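Local atomic coordinates of inositol-1-monophosphatase (Nostoc sp., PDB entry 5ZHH), a protein that probably hydrolyses inositol monophosphates to free inositol and inorganic phosphate. Residues A17-Y25 against A45-V53; V145-L156 against N249-A259. All blocks are in the same frame, centred on the assembly; numbering follows the deposited sequence.

Contact 1 (A17-Y25 against A45-V53); sequences AAGAVLQGY and AADKASEAV
Tyr25 lays one face of its ring on the backbone of Ala46, whose CA stands 3.7 Å from the ring centroid and 10° off the normal, a CH-pi contact over the middle of the ring. Ala46 CB fits under the root of the ring, 3.5 Å from Tyr25 CG, while Ala45 CB sits by CE1 and OH. Ala49 CB approaches obliquely, 3.7 Å from Tyr25 CE2, and is also met by a methyl of Val21. With CG1 anti to the backbone N (chi1 167°), Val21 aims that branch at Ala49 CB and its other branch down the interface, where Val21 CG2 reaches Val53 CG2 at 3.9 Å as the two valines slide past each other. Val53 CG1 in turn packs on Ala17 CB and the backbone N of Ala18. On the inner flank Leu22 CD2 rests 3.7 Å from Ser50 CB. The same methyl, Leu22 CD2, lies 3.6 Å from Ala46 O. Ala18 CB comes within 3.4 Å of Ser50 OG; that hydroxyl is hydrogen-bonded to Pro88 O, which ties helix 44-61 to strand 82-90. Cutting Leu22 back to an alanine takes away the isobutyl group that lies against Ala46 and Ser50 and would probably leave a gap between the helices and Val104 and Leu89. Small residues, mostly alanines, let the axes of these segments approach to 8.5 Å at 160°, and the two segments meet through van der Waals packing and the CH-pi contact of Tyr25. Such an antiparallel pair, laid by Leu22, Ala18 and Ser50 on the strands of the larger sheet, belongs to an outer helical layer of the alpha-beta-alpha-beta-alpha fold known for inositol monophosphatases.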
ATOM      1  N   ALA A  17      12.070 -11.839  -3.376  1.00 27.36           N
ATOM      2  CA  ALA A  17      13.013 -11.366  -4.381  1.00 27.33           C
ATOM      3  C   ALA A  17      12.463 -11.589  -5.781  1.00 29.77           C
ATOM      4  O   ALA A  17      12.539 -10.698  -6.639  1.00 30.89           O
ATOM      5  CB  ALA A  17      14.359 -12.069  -4.209  1.00 28.35           C
ATOM      6  N   ALA A  18      11.899 -12.773  -6.022  1.00 27.47           N
ATOM      7  CA  ALA A  18      11.317 -13.073  -7.324  1.00 26.40           C
ATOM      8  C   ALA A  18      10.081 -12.225  -7.589  1.00 27.54           C
ATOM      9  O   ALA A  18       9.866 -11.774  -8.719  1.00 32.37           O
ATOM     10  CB  ALA A  18      10.976 -14.557  -7.415  1.00 23.75           C
ATOM     11  N   GLY A  19       9.257 -12.004  -6.564  1.00 28.03           N
ATOM     12  CA  GLY A  19       8.087 -11.157  -6.742  1.00 30.16           C
ATOM     13  C   GLY A  19       8.442  -9.746  -7.175  1.00 32.06           C
ATOM     14  O   GLY A  19       7.744  -9.141  -7.993  1.00 32.78           O
ATOM     15  N   ALA A  20       9.539  -9.206  -6.638  1.00 29.69           N
ATOM     16  CA  ALA A  20       9.979  -7.873  -7.032  1.00 28.68           C
ATOM     17  C   ALA A  20      10.382  -7.838  -8.502  1.00 30.64           C
ATOM     18  O   ALA A  20      10.138  -6.846  -9.199  1.00 35.01           O
ATOM     19  CB  ALA A  20      11.133  -7.422  -6.135  1.00 31.19           C
ATOM     20  N   VAL A  21      11.010  -8.909  -8.991  1.00 29.00           N
ATOM     21  CA  VAL A  21      11.338  -8.992 -10.411  1.00 31.90           C
ATOM     22  C   VAL A  21      10.068  -8.993 -11.258  1.00 34.70           C
ATOM     23  O   VAL A  21       9.982  -8.286 -12.271  1.00 34.90           O
ATOM     24  CB  VAL A  21      12.211 -10.229 -10.682  1.00 32.67           C
ATOM     25  CG1 VAL A  21      12.296 -10.500 -12.167  1.00 34.71           C
ATOM     26  CG2 VAL A  21      13.611 -10.010 -10.098  1.00 31.43           C
ATOM     27  N   LEU A  22       9.064  -9.783 -10.863  1.00 34.21           N
ATOM     28  CA  LEU A  22       7.812  -9.810 -11.615  1.00 34.21           C
ATOM     29  C   LEU A  22       7.136  -8.443 -11.615  1.00 37.14           C
ATOM     30  O   LEU A  22       6.566  -8.026 -12.631  1.00 37.81           O
ATOM     31  CB  LEU A  22       6.864 -10.870 -11.044  1.00 33.37           C
ATOM     32  CG  LEU A  22       7.253 -12.345 -11.179  1.00 34.45           C
ATOM     33  CD1 LEU A  22       6.160 -13.238 -10.612  1.00 34.28           C
ATOM     34  CD2 LEU A  22       7.515 -12.695 -12.633  1.00 33.83           C
ATOM     35  N   GLN A  23       7.174  -7.736 -10.480  1.00 38.60           N
ATOM     36  CA  GLN A  23       6.596  -6.393 -10.432  1.00 42.90           C
ATOM     37  C   GLN A  23       7.353  -5.417 -11.323  1.00 45.30           C
ATOM     38  O   GLN A  23       6.762  -4.456 -11.829  1.00 46.31           O
ATOM     39  CB  GLN A  23       6.505  -5.877  -8.996  1.00 43.89           C
ATOM     40  CG  GLN A  23       5.292  -6.446  -8.287  1.00 48.76           C
ATOM     41  CD  GLN A  23       3.988  -6.138  -9.036  1.00 52.40           C
ATOM     42  OE1 GLN A  23       3.318  -7.047  -9.535  1.00 54.65           O
ATOM     43  NE2 GLN A  23       3.631  -4.859  -9.120  1.00 53.83           N
ATOM     44  N   GLY A  24       8.672  -5.570 -11.438  1.00 41.87           N
ATOM     45  CA  GLY A  24       9.418  -4.719 -12.350  1.00 41.46           C
ATOM     46  C   GLY A  24       8.992  -4.887 -13.797  1.00 43.85           C
ATOM     47  O   GLY A  24       8.841  -3.907 -14.529  1.00 46.37           O
ATOM     48  N   TYR A  25       8.808  -6.137 -14.230  1.00 42.32           N
ATOM     49  CA  TYR A  25       8.414  -6.425 -15.609  1.00 47.74           C
ATOM     50  C   TYR A  25       6.969  -6.050 -15.928  1.00 53.19           C
ATOM     51  O   TYR A  25       6.648  -5.783 -17.092  1.00 55.35           O
ATOM     52  CB  TYR A  25       8.600  -7.912 -15.902  1.00 45.82           C
ATOM     53  CG  TYR A  25       9.995  -8.315 -16.313  1.00 47.91           C
ATOM     54  CD1 TYR A  25      10.371  -8.282 -17.649  1.00 49.67           C
ATOM     55  CD2 TYR A  25      10.926  -8.754 -15.379  1.00 48.00           C
ATOM     56  CE1 TYR A  25      11.638  -8.651 -18.042  1.00 52.06           C
ATOM     57  CE2 TYR A  25      12.199  -9.126 -15.765  1.00 49.47           C
ATOM     58  CZ  TYR A  25      12.548  -9.071 -17.098  1.00 51.70           C
ATOM     59  OH  TYR A  25      13.814  -9.443 -17.483  1.00 54.06           O
ATOM     60  N   ALA A  45      10.458 -13.337 -20.667  1.00 50.48           N
ATOM     61  CA  ALA A  45      11.616 -12.923 -19.885  1.00 47.13           C
ATOM     62  C   ALA A  45      11.272 -12.818 -18.404  1.00 42.26           C
ATOM     63  O   ALA A  45      12.055 -13.251 -17.553  1.00 43.30           O
ATOM     64  CB  ALA A  45      12.162 -11.595 -20.412  1.00 47.03           C
ATOM     65  N   ALA A  46      10.106 -12.253 -18.078  1.00 38.59           N
ATOM     66  CA  ALA A  46       9.719 -12.092 -16.678  1.00 37.03           C
ATOM     67  C   ALA A  46       9.666 -13.437 -15.967  1.00 36.59           C
ATOM     68  O   ALA A  46      10.205 -13.597 -14.864  1.00 36.70           O
ATOM     69  CB  ALA A  46       8.366 -11.390 -16.586  1.00 35.41           C
ATOM     70  N   ASP A  47       9.025 -14.419 -16.602  1.00 35.82           N
ATOM     71  CA  ASP A  47       8.958 -15.767 -16.052  1.00 41.99           C
ATOM     72  C   ASP A  47      10.349 -16.372 -15.883  1.00 39.11           C
ATOM     73  O   ASP A  47      10.642 -17.023 -14.870  1.00 34.24           O
ATOM     74  CB  ASP A  47       8.089 -16.625 -16.972  1.00 49.01           C
ATOM     75  CG  ASP A  47       8.218 -18.103 -16.692  1.00 57.68           C
ATOM     76  OD1 ASP A  47       9.185 -18.727 -17.214  1.00 61.84           O
ATOM     77  OD2 ASP A  47       7.377 -18.642 -15.935  1.00 60.58           O
ATOM     78  N   LYS A  48      11.215 -16.186 -16.874  1.00 36.91           N
ATOM     79  CA  LYS A  48      12.563 -16.724 -16.792  1.00 40.35           C
ATOM     80  C   LYS A  48      13.411 -15.951 -15.783  1.00 39.05           C
ATOM     81  O   LYS A  48      14.211 -16.546 -15.058  1.00 37.57           O
ATOM     82  CB  LYS A  48      13.199 -16.710 -18.182  1.00 46.61           C
ATOM     83  CG  LYS A  48      14.643 -17.152 -18.213  1.00 53.56           C
ATOM     84  CD  LYS A  48      15.080 -17.526 -19.619  1.00 60.12           C
ATOM     85  CE  LYS A  48      15.855 -18.835 -19.609  1.00 64.54           C
ATOM     86  NZ  LYS A  48      15.036 -19.938 -19.016  1.00 66.46           N
ATOM     87  N   ALA A  49      13.234 -14.630 -15.706  1.00 35.77           N
ATOM     88  CA  ALA A  49      14.001 -13.838 -14.751  1.00 33.23           C
ATOM     89  C   ALA A  49      13.615 -14.187 -13.318  1.00 34.99           C
ATOM     90  O   ALA A  49      14.468 -14.207 -12.422  1.00 32.97           O
ATOM     91  CB  ALA A  49      13.796 -12.348 -15.016  1.00 31.32           C
ATOM     92  N   SER A  50      12.332 -14.458 -13.085  1.00 33.86           N
ATOM     93  CA  SER A  50      11.890 -14.862 -11.754  1.00 31.87           C
ATOM     94  C   SER A  50      12.510 -16.195 -11.358  1.00 30.93           C
ATOM     95  O   SER A  50      13.013 -16.346 -10.238  1.00 34.05           O
ATOM     96  CB  SER A  50      10.364 -14.947 -11.720  1.00 32.59           C
ATOM     97  OG  SER A  50       9.904 -15.525 -10.507  1.00 32.38           O
ATOM     98  N   GLU A  51      12.515 -17.160 -12.279  1.00 31.09           N
ATOM     99  CA  GLU A  51      13.074 -18.479 -11.987  1.00 35.47           C
ATOM    100  C   GLU A  51      14.559 -18.398 -11.649  1.00 35.23           C
ATOM    101  O   GLU A  51      15.024 -19.066 -10.718  1.00 35.15           O
ATOM    102  CB  GLU A  51      12.851 -19.415 -13.177  1.00 36.84           C
ATOM    103  CG  GLU A  51      13.404 -20.818 -12.969  1.00 44.33           C
ATOM    104  CD  GLU A  51      13.025 -21.777 -14.086  1.00 52.60           C
ATOM    105  OE1 GLU A  51      13.853 -21.991 -14.994  1.00 58.62           O
ATOM    106  OE2 GLU A  51      11.903 -22.320 -14.057  1.00 54.73           O
ATOM    107  N   ALA A  52      15.321 -17.600 -12.403  1.00 34.48           N
ATOM    108  CA  ALA A  52      16.750 -17.467 -12.126  1.00 36.02           C
ATOM    109  C   ALA A  52      16.994 -16.940 -10.717  1.00 33.98           C
ATOM    110  O   ALA A  52      17.900 -17.411 -10.019  1.00 35.86           O
ATOM    111  CB  ALA A  52      17.408 -16.552 -13.160  1.00 36.06           C
ATOM    112  N   VAL A  53      16.190 -15.968 -10.281  1.00 30.07           N
ATOM    113  CA  VAL A  53      16.319 -15.429  -8.928  1.00 33.12           C
ATOM    114  C   VAL A  53      16.011 -16.503  -7.888  1.00 33.15           C
ATOM    115  O   VAL A  53      16.733 -16.651  -6.895  1.00 32.93           O
ATOM    116  CB  VAL A  53      15.414 -14.196  -8.755  1.00 34.32           C
ATOM    117  CG1 VAL A  53      15.258 -13.844  -7.288  1.00 35.19           C
ATOM    118  CG2 VAL A  53      15.986 -13.023  -9.518  1.00 34.16           C
TER

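Contact 2 (V145-L156 against N249-A259); sequences VSDTSELSKSLL and NGSIHDNLSRA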
ATOM      1  N   VAL A 145      -8.842 -21.570   7.858  1.00 25.18           N
ATOM      2  CA  VAL A 145      -9.933 -21.924   6.945  1.00 25.09           C
ATOM      3  C   VAL A 145     -11.269 -21.447   7.512  1.00 29.96           C
ATOM      4  O   VAL A 145     -11.408 -21.145   8.705  1.00 28.28           O
ATOM      5  CB  VAL A 145      -9.964 -23.436   6.659  1.00 23.10           C
ATOM      6  CG1 VAL A 145      -8.677 -23.899   5.981  1.00 26.70           C
ATOM      7  CG2 VAL A 145     -10.227 -24.219   7.936  1.00 23.62           C
ATOM      8  N   SER A 146     -12.273 -21.410   6.634  1.00 26.37           N
ATOM      9  CA  SER A 146     -13.620 -21.008   6.998  1.00 28.23           C
ATOM     10  C   SER A 146     -14.327 -22.104   7.798  1.00 30.76           C
ATOM     11  O   SER A 146     -13.875 -23.250   7.886  1.00 31.21           O
ATOM     12  CB  SER A 146     -14.428 -20.686   5.745  1.00 26.73           C
ATOM     13  OG  SER A 146     -14.664 -21.873   5.007  1.00 26.86           O
ATOM     14  N   ASP A 147     -15.482 -21.748   8.355  1.00 32.01           N
ATOM     15  CA  ASP A 147     -16.304 -22.667   9.127  1.00 36.30           C
ATOM     16  C   ASP A 147     -17.456 -23.223   8.325  1.00 33.95           C
ATOM     17  O   ASP A 147     -18.235 -24.018   8.857  1.00 35.14           O
ATOM     18  CB  ASP A 147     -16.840 -21.995  10.395  1.00 43.55           C
ATOM     19  CG  ASP A 147     -15.763 -21.714  11.423  1.00 56.24           C
ATOM     20  OD1 ASP A 147     -14.875 -22.573  11.602  1.00 60.45           O
ATOM     21  OD2 ASP A 147     -15.809 -20.631  12.069  1.00 60.60           O
ATOM     22  N   THR A 148     -17.579 -22.823   7.060  1.00 31.70           N
ATOM     23  CA  THR A 148     -18.706 -23.234   6.234  1.00 33.76           C
ATOM     24  C   THR A 148     -18.842 -24.752   6.227  1.00 35.19           C
ATOM     25  O   THR A 148     -17.885 -25.477   5.933  1.00 36.58           O
ATOM     26  CB  THR A 148     -18.523 -22.723   4.805  1.00 32.51           C
ATOM     27  OG1 THR A 148     -18.228 -21.320   4.835  1.00 34.15           O
ATOM     28  CG2 THR A 148     -19.788 -22.964   3.990  1.00 30.13           C
ATOM     29  N   SER A 149     -20.044 -25.226   6.550  1.00 35.83           N
ATOM     30  CA  SER A 149     -20.319 -26.649   6.641  1.00 36.83           C
ATOM     31  C   SER A 149     -21.332 -27.155   5.624  1.00 39.95           C
ATOM     32  O   SER A 149     -21.412 -28.371   5.424  1.00 41.02           O
ATOM     33  CB  SER A 149     -20.797 -27.011   8.060  1.00 43.73           C
ATOM     34  OG  SER A 149     -21.938 -26.259   8.442  1.00 47.71           O
ATOM     35  N   GLU A 150     -22.126 -26.279   5.009  1.00 35.17           N
ATOM     36  CA  GLU A 150     -23.134 -26.672   4.032  1.00 34.51           C
ATOM     37  C   GLU A 150     -22.665 -26.295   2.632  1.00 33.85           C
ATOM     38  O   GLU A 150     -22.230 -25.159   2.403  1.00 31.94           O
ATOM     39  CB  GLU A 150     -24.472 -25.998   4.327  1.00 36.12           C
ATOM     40  CG  GLU A 150     -25.040 -26.330   5.687  1.00 45.22           C
ATOM     41  CD  GLU A 150     -26.282 -25.523   5.992  1.00 51.59           C
ATOM     42  OE1 GLU A 150     -27.169 -25.447   5.115  1.00 55.55           O
ATOM     43  OE2 GLU A 150     -26.355 -24.933   7.091  1.00 53.22           O
ATOM     44  N   LEU A 151     -22.796 -27.233   1.694  1.00 32.98           N
ATOM     45  CA  LEU A 151     -22.404 -26.958   0.317  1.00 34.66           C
ATOM     46  C   LEU A 151     -23.229 -25.821  -0.275  1.00 32.03           C
ATOM     47  O   LEU A 151     -22.694 -24.965  -0.989  1.00 31.56           O
ATOM     48  CB  LEU A 151     -22.538 -28.232  -0.519  1.00 37.17           C
ATOM     49  CG  LEU A 151     -21.666 -28.411  -1.760  1.00 37.78           C
ATOM     50  CD1 LEU A 151     -20.210 -28.090  -1.472  1.00 33.89           C
ATOM     51  CD2 LEU A 151     -21.803 -29.847  -2.269  1.00 39.11           C
ATOM     52  N   SER A 152     -24.531 -25.775   0.035  1.00 31.02           N
ATOM     53  CA  SER A 152     -25.391 -24.704  -0.469  1.00 32.60           C
ATOM     54  C   SER A 152     -24.969 -23.320   0.010  1.00 33.18           C
ATOM     55  O   SER A 152     -25.377 -22.317  -0.588  1.00 36.02           O
ATOM     56  CB  SER A 152     -26.845 -24.958  -0.066  1.00 37.14           C
ATOM     57  OG  SER A 152     -27.014 -24.826   1.336  1.00 40.27           O
ATOM     58  N   LYS A 153     -24.170 -23.227   1.069  1.00 29.81           N
ATOM     59  CA  LYS A 153     -23.723 -21.936   1.573  1.00 29.35           C
ATOM     60  C   LYS A 153     -22.264 -21.666   1.239  1.00 29.26           C
ATOM     61  O   LYS A 153     -21.676 -20.716   1.770  1.00 27.61           O
ATOM     62  CB  LYS A 153     -23.954 -21.835   3.083  1.00 36.79           C
ATOM     63  CG  LYS A 153     -25.422 -21.947   3.472  1.00 40.38           C
ATOM     64  CD  LYS A 153     -25.593 -22.102   4.974  1.00 47.83           C
ATOM     65  CE  LYS A 153     -27.061 -22.236   5.335  1.00 53.27           C
ATOM     66  NZ  LYS A 153     -27.859 -21.110   4.783  1.00 56.94           N
ATOM     67  N   SER A 154     -21.666 -22.483   0.384  1.00 31.12           N
ATOM     68  CA  SER A 154     -20.240 -22.436   0.123  1.00 30.17           C
ATOM     69  C   SER A 154     -19.935 -21.607  -1.115  1.00 28.06           C
ATOM     70  O   SER A 154     -20.774 -21.425  -1.997  1.00 26.69           O
ATOM     71  CB  SER A 154     -19.682 -23.852  -0.062  1.00 34.46           C
ATOM     72  OG  SER A 154     -19.790 -24.613   1.129  1.00 37.95           O
ATOM     73  N   LEU A 155     -18.708 -21.096  -1.153  1.00 24.01           N
ATOM     74  CA  LEU A 155     -18.137 -20.454  -2.327  1.00 24.82           C
ATOM     75  C   LEU A 155     -16.922 -21.276  -2.718  1.00 26.35           C
ATOM     76  O   LEU A 155     -16.044 -21.518  -1.883  1.00 26.70           O
ATOM     77  CB  LEU A 155     -17.735 -19.003  -2.040  1.00 24.46           C
ATOM     78  CG  LEU A 155     -17.198 -18.197  -3.229  1.00 24.69           C
ATOM     79  CD1 LEU A 155     -18.266 -18.006  -4.299  1.00 25.13           C
ATOM     80  CD2 LEU A 155     -16.644 -16.848  -2.774  1.00 24.30           C
ATOM     81  N   LEU A 156     -16.882 -21.723  -3.966  1.00 24.10           N
ATOM     82  CA  LEU A 156     -15.821 -22.597  -4.438  1.00 23.73           C
ATOM     83  C   LEU A 156     -15.042 -21.922  -5.560  1.00 20.64           C
ATOM     84  O   LEU A 156     -15.388 -20.836  -6.028  1.00 21.22           O
ATOM     85  CB  LEU A 156     -16.393 -23.935  -4.924  1.00 21.43           C
ATOM     86  CG  LEU A 156     -17.316 -24.681  -3.957  1.00 23.69           C
ATOM     87  CD1 LEU A 156     -17.782 -25.986  -4.618  1.00 22.42           C
ATOM     88  CD2 LEU A 156     -16.654 -24.956  -2.626  1.00 26.31           C
ATOM     89  N   ASN A 249     -11.884 -26.486   3.300  1.00 26.98           N
ATOM     90  CA  ASN A 249     -11.793 -26.139   4.714  1.00 26.52           C
ATOM     91  C   ASN A 249     -11.930 -27.346   5.631  1.00 28.27           C
ATOM     92  O   ASN A 249     -11.793 -27.180   6.844  1.00 28.81           O
ATOM     93  CB  ASN A 249     -12.855 -25.094   5.090  1.00 26.13           C
ATOM     94  CG  ASN A 249     -14.293 -25.601   4.929  1.00 27.77           C
ATOM     95  OD1 ASN A 249     -14.538 -26.782   4.672  1.00 29.59           O
ATOM     96  ND2 ASN A 249     -15.257 -24.691   5.091  1.00 27.57           N
ATOM     97  N   GLY A 250     -12.208 -28.538   5.106  1.00 30.03           N
ATOM     98  CA  GLY A 250     -12.332 -29.697   5.969  1.00 32.10           C
ATOM     99  C   GLY A 250     -13.763 -30.007   6.361  1.00 36.81           C
ATOM    100  O   GLY A 250     -14.121 -31.175   6.536  1.00 41.49           O
ATOM    101  N   SER A 251     -14.574 -28.965   6.563  1.00 35.14           N
ATOM    102  CA  SER A 251     -15.964 -29.167   6.966  1.00 35.26           C
ATOM    103  C   SER A 251     -16.875 -29.526   5.796  1.00 32.24           C
ATOM    104  O   SER A 251     -17.820 -30.300   5.981  1.00 29.77           O
ATOM    105  CB  SER A 251     -16.485 -27.925   7.693  1.00 36.55           C
ATOM    106  OG  SER A 251     -15.627 -27.593   8.775  1.00 37.39           O
ATOM    107  N   ILE A 252     -16.630 -28.994   4.595  1.00 29.64           N
ATOM    108  CA  ILE A 252     -17.427 -29.389   3.431  1.00 28.94           C
ATOM    109  C   ILE A 252     -16.728 -30.468   2.609  1.00 26.81           C
ATOM    110  O   ILE A 252     -17.189 -30.798   1.514  1.00 29.61           O
ATOM    111  CB  ILE A 252     -17.803 -28.197   2.526  1.00 30.26           C
ATOM    112  CG1 ILE A 252     -16.552 -27.514   1.961  1.00 30.74           C
ATOM    113  CG2 ILE A 252     -18.732 -27.221   3.241  1.00 31.87           C
ATOM    114  CD1 ILE A 252     -16.851 -26.660   0.736  1.00 32.05           C
ATOM    115  N   HIS A 253     -15.617 -31.014   3.102  1.00 27.34           N
ATOM    116  CA  HIS A 253     -14.815 -31.915   2.278  1.00 24.13           C
ATOM    117  C   HIS A 253     -15.627 -33.122   1.821  1.00 26.47           C
ATOM    118  O   HIS A 253     -15.623 -33.472   0.636  1.00 30.06           O
ATOM    119  CB  HIS A 253     -13.576 -32.377   3.045  1.00 25.60           C
ATOM    120  CG  HIS A 253     -12.464 -32.816   2.147  1.00 28.21           C
ATOM    121  ND1 HIS A 253     -11.517 -31.941   1.658  1.00 30.04           N
ATOM    122  CD2 HIS A 253     -12.190 -34.021   1.591  1.00 29.16           C
ATOM    123  CE1 HIS A 253     -10.685 -32.597   0.867  1.00 32.08           C
ATOM    124  NE2 HIS A 253     -11.075 -33.858   0.803  1.00 31.35           N
ATOM    125  N   ASP A 254     -16.328 -33.777   2.752  1.00 26.66           N
ATOM    126  CA  ASP A 254     -17.103 -34.958   2.384  1.00 30.64           C
ATOM    127  C   ASP A 254     -18.249 -34.601   1.450  1.00 29.63           C
ATOM    128  O   ASP A 254     -18.594 -35.388   0.560  1.00 30.43           O
ATOM    129  CB  ASP A 254     -17.627 -35.660   3.641  1.00 35.72           C
ATOM    130  CG  ASP A 254     -18.490 -34.752   4.507  1.00 41.97           C
ATOM    131  OD1 ASP A 254     -18.328 -33.512   4.426  1.00 43.30           O
ATOM    132  OD2 ASP A 254     -19.326 -35.282   5.278  1.00 44.37           O
ATOM    133  N   ASN A 255     -18.865 -33.433   1.649  1.00 27.68           N
ATOM    134  CA  ASN A 255     -19.982 -33.030   0.802  1.00 29.57           C
ATOM    135  C   ASN A 255     -19.505 -32.729  -0.612  1.00 28.17           C
ATOM    136  O   ASN A 255     -20.136 -33.139  -1.591  1.00 28.07           O
ATOM    137  CB  ASN A 255     -20.675 -31.804   1.392  1.00 31.23           C
ATOM    138  CG  ASN A 255     -21.203 -32.041   2.799  1.00 36.13           C
ATOM    139  OD1 ASN A 255     -20.964 -31.233   3.694  1.00 41.30           O
ATOM    140  ND2 ASN A 255     -21.925 -33.135   2.998  1.00 34.21           N
ATOM    141  N   LEU A 256     -18.388 -32.015  -0.738  1.00 27.30           N
ATOM    142  CA  LEU A 256     -17.863 -31.712  -2.064  1.00 25.53           C
ATOM    143  C   LEU A 256     -17.363 -32.976  -2.754  1.00 26.62           C
ATOM    144  O   LEU A 256     -17.559 -33.151  -3.962  1.00 28.68           O
ATOM    145  CB  LEU A 256     -16.756 -30.661  -1.953  1.00 23.31           C
ATOM    146  CG  LEU A 256     -16.121 -30.137  -3.242  1.00 24.60           C
ATOM    147  CD1 LEU A 256     -17.175 -29.793  -4.279  1.00 27.62           C
ATOM    148  CD2 LEU A 256     -15.270 -28.907  -2.918  1.00 25.60           C
ATOM    149  N   SER A 257     -16.723 -33.875  -2.003  1.00 27.18           N
ATOM    150  CA  SER A 257     -16.275 -35.130  -2.598  1.00 26.08           C
ATOM    151  C   SER A 257     -17.460 -35.924  -3.149  1.00 27.62           C
ATOM    152  O   SER A 257     -17.399 -36.447  -4.268  1.00 28.48           O
ATOM    153  CB  SER A 257     -15.498 -35.945  -1.559  1.00 26.42           C
ATOM    154  OG  SER A 257     -15.112 -37.204  -2.078  1.00 28.47           O
ATOM    155  N   ARG A 258     -18.557 -35.995  -2.388  1.00 28.98           N
ATOM    156  CA  ARG A 258     -19.754 -36.688  -2.863  1.00 30.22           C
ATOM    157  C   ARG A 258     -20.271 -36.071  -4.160  1.00 30.43           C
ATOM    158  O   ARG A 258     -20.602 -36.786  -5.114  1.00 29.44           O
ATOM    159  CB  ARG A 258     -20.849 -36.668  -1.790  1.00 30.54           C
ATOM    160  CG  ARG A 258     -22.179 -37.239  -2.321  1.00 34.33           C
ATOM    161  CD  ARG A 258     -23.295 -37.268  -1.282  1.00 35.88           C
ATOM    162  NE  ARG A 258     -23.920 -35.969  -1.038  1.00 41.43           N
ATOM    163  CZ  ARG A 258     -24.956 -35.499  -1.727  1.00 47.78           C
ATOM    164  NH1 ARG A 258     -25.474 -36.201  -2.728  1.00 44.82           N
ATOM    165  NH2 ARG A 258     -25.461 -34.303  -1.422  1.00 48.11           N
ATOM    166  N   ALA A 259     -20.345 -34.739  -4.215  1.00 32.14           N
ATOM    167  CA  ALA A 259     -20.799 -34.075  -5.434  1.00 30.13           C
ATOM    168  C   ALA A 259     -19.898 -34.418  -6.616  1.00 30.55           C
ATOM    169  O   ALA A 259     -20.384 -34.664  -7.727  1.00 32.12           O
ATOM    170  CB  ALA A 259     -20.862 -32.565  -5.221  1.00 29.72           C
TER
HETATM  171  O   HOH W   1     -13.659 -25.909   8.697  1.00 39.33           O
HETATM  172  O   HOH W   2     -20.723 -30.522   6.976  1.00 52.82           O
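The amide nitrogen Asn249 ND2 is gripped by two acceptors of the facing loop. It donates to Ser146 OG at 2.9 Å (159°), which lies in the plane of the amide, and to Thr148 O at 2.9 Å (147°), where it meets a lone pair of the carbonyl. The other end of the same amide, Asn249 OD1, accepts from Ile252 N at 3.0 Å, closing an Asx motif just before helix 253-261, with Ile252 at the N-cap position. Both ends are thus engaged and the rotation of the amide is fixed; chi1 of 64°, with CG lying between the backbone N and carbonyl carbon, puts the group there, and Val145 CB packs against its CB. Behind the first shell, Asp204 OD1 is hydrogen-bonded to the hydroxyls of both Ser146 and Thr148, which probably helps to position the loop. A water bridges the two loops as well, donating to Ser146 O and Asn249 O and accepting from Ser251 OG at 2.6 Å. Further along, Ile252 lays CG2 near Thr148 O and Ser154 OG. That hydroxyl donates to Glu150 O at 2.8 Å, from above its carbonyl plane, while Lys153 N comes from the opposite face. Apolar packing takes over next: the Leu156 and Ile252 side chains slide past each other, CD2 to CD1 3.8 Å, Leu156 CD1 meets Leu256 CD1 tip to tip at 3.9 Å, and Leu151 CD2 touches Ala259 CB at 4.1 Å. Leu178 of helix 172-181 touches Leu156, Leu256 and Ala259, so helix 253-261 is held between that helix, the 145-156 loop and strand 245-248, where Leu246 meets Leu256. The loop leads into strand 156-158 of the five-stranded sheet, and Leu155 packs on His97 of the third subunit.

Contacts 1 and 2 share no helix or strand: their centres lie 36 Å apart, on opposite sides of the chain's centre, and their nearest atoms stay about 23 Å apart. Each mixes buried and exposed residues and lies well out from the middle. Contact 1 joins two regular helices over the larger sheet, so it relies on close-packed alanines and valines, with an aromatic face at the exposed end. Contact 2 joins a loop to the start of a helix beside the smaller sheet; there an asparagine, serine hydroxyls and waters engage backbone polar groups of the loops, and leucine packing joins in near strand 156-158 and along the helix, with Leu151 from the loop itself.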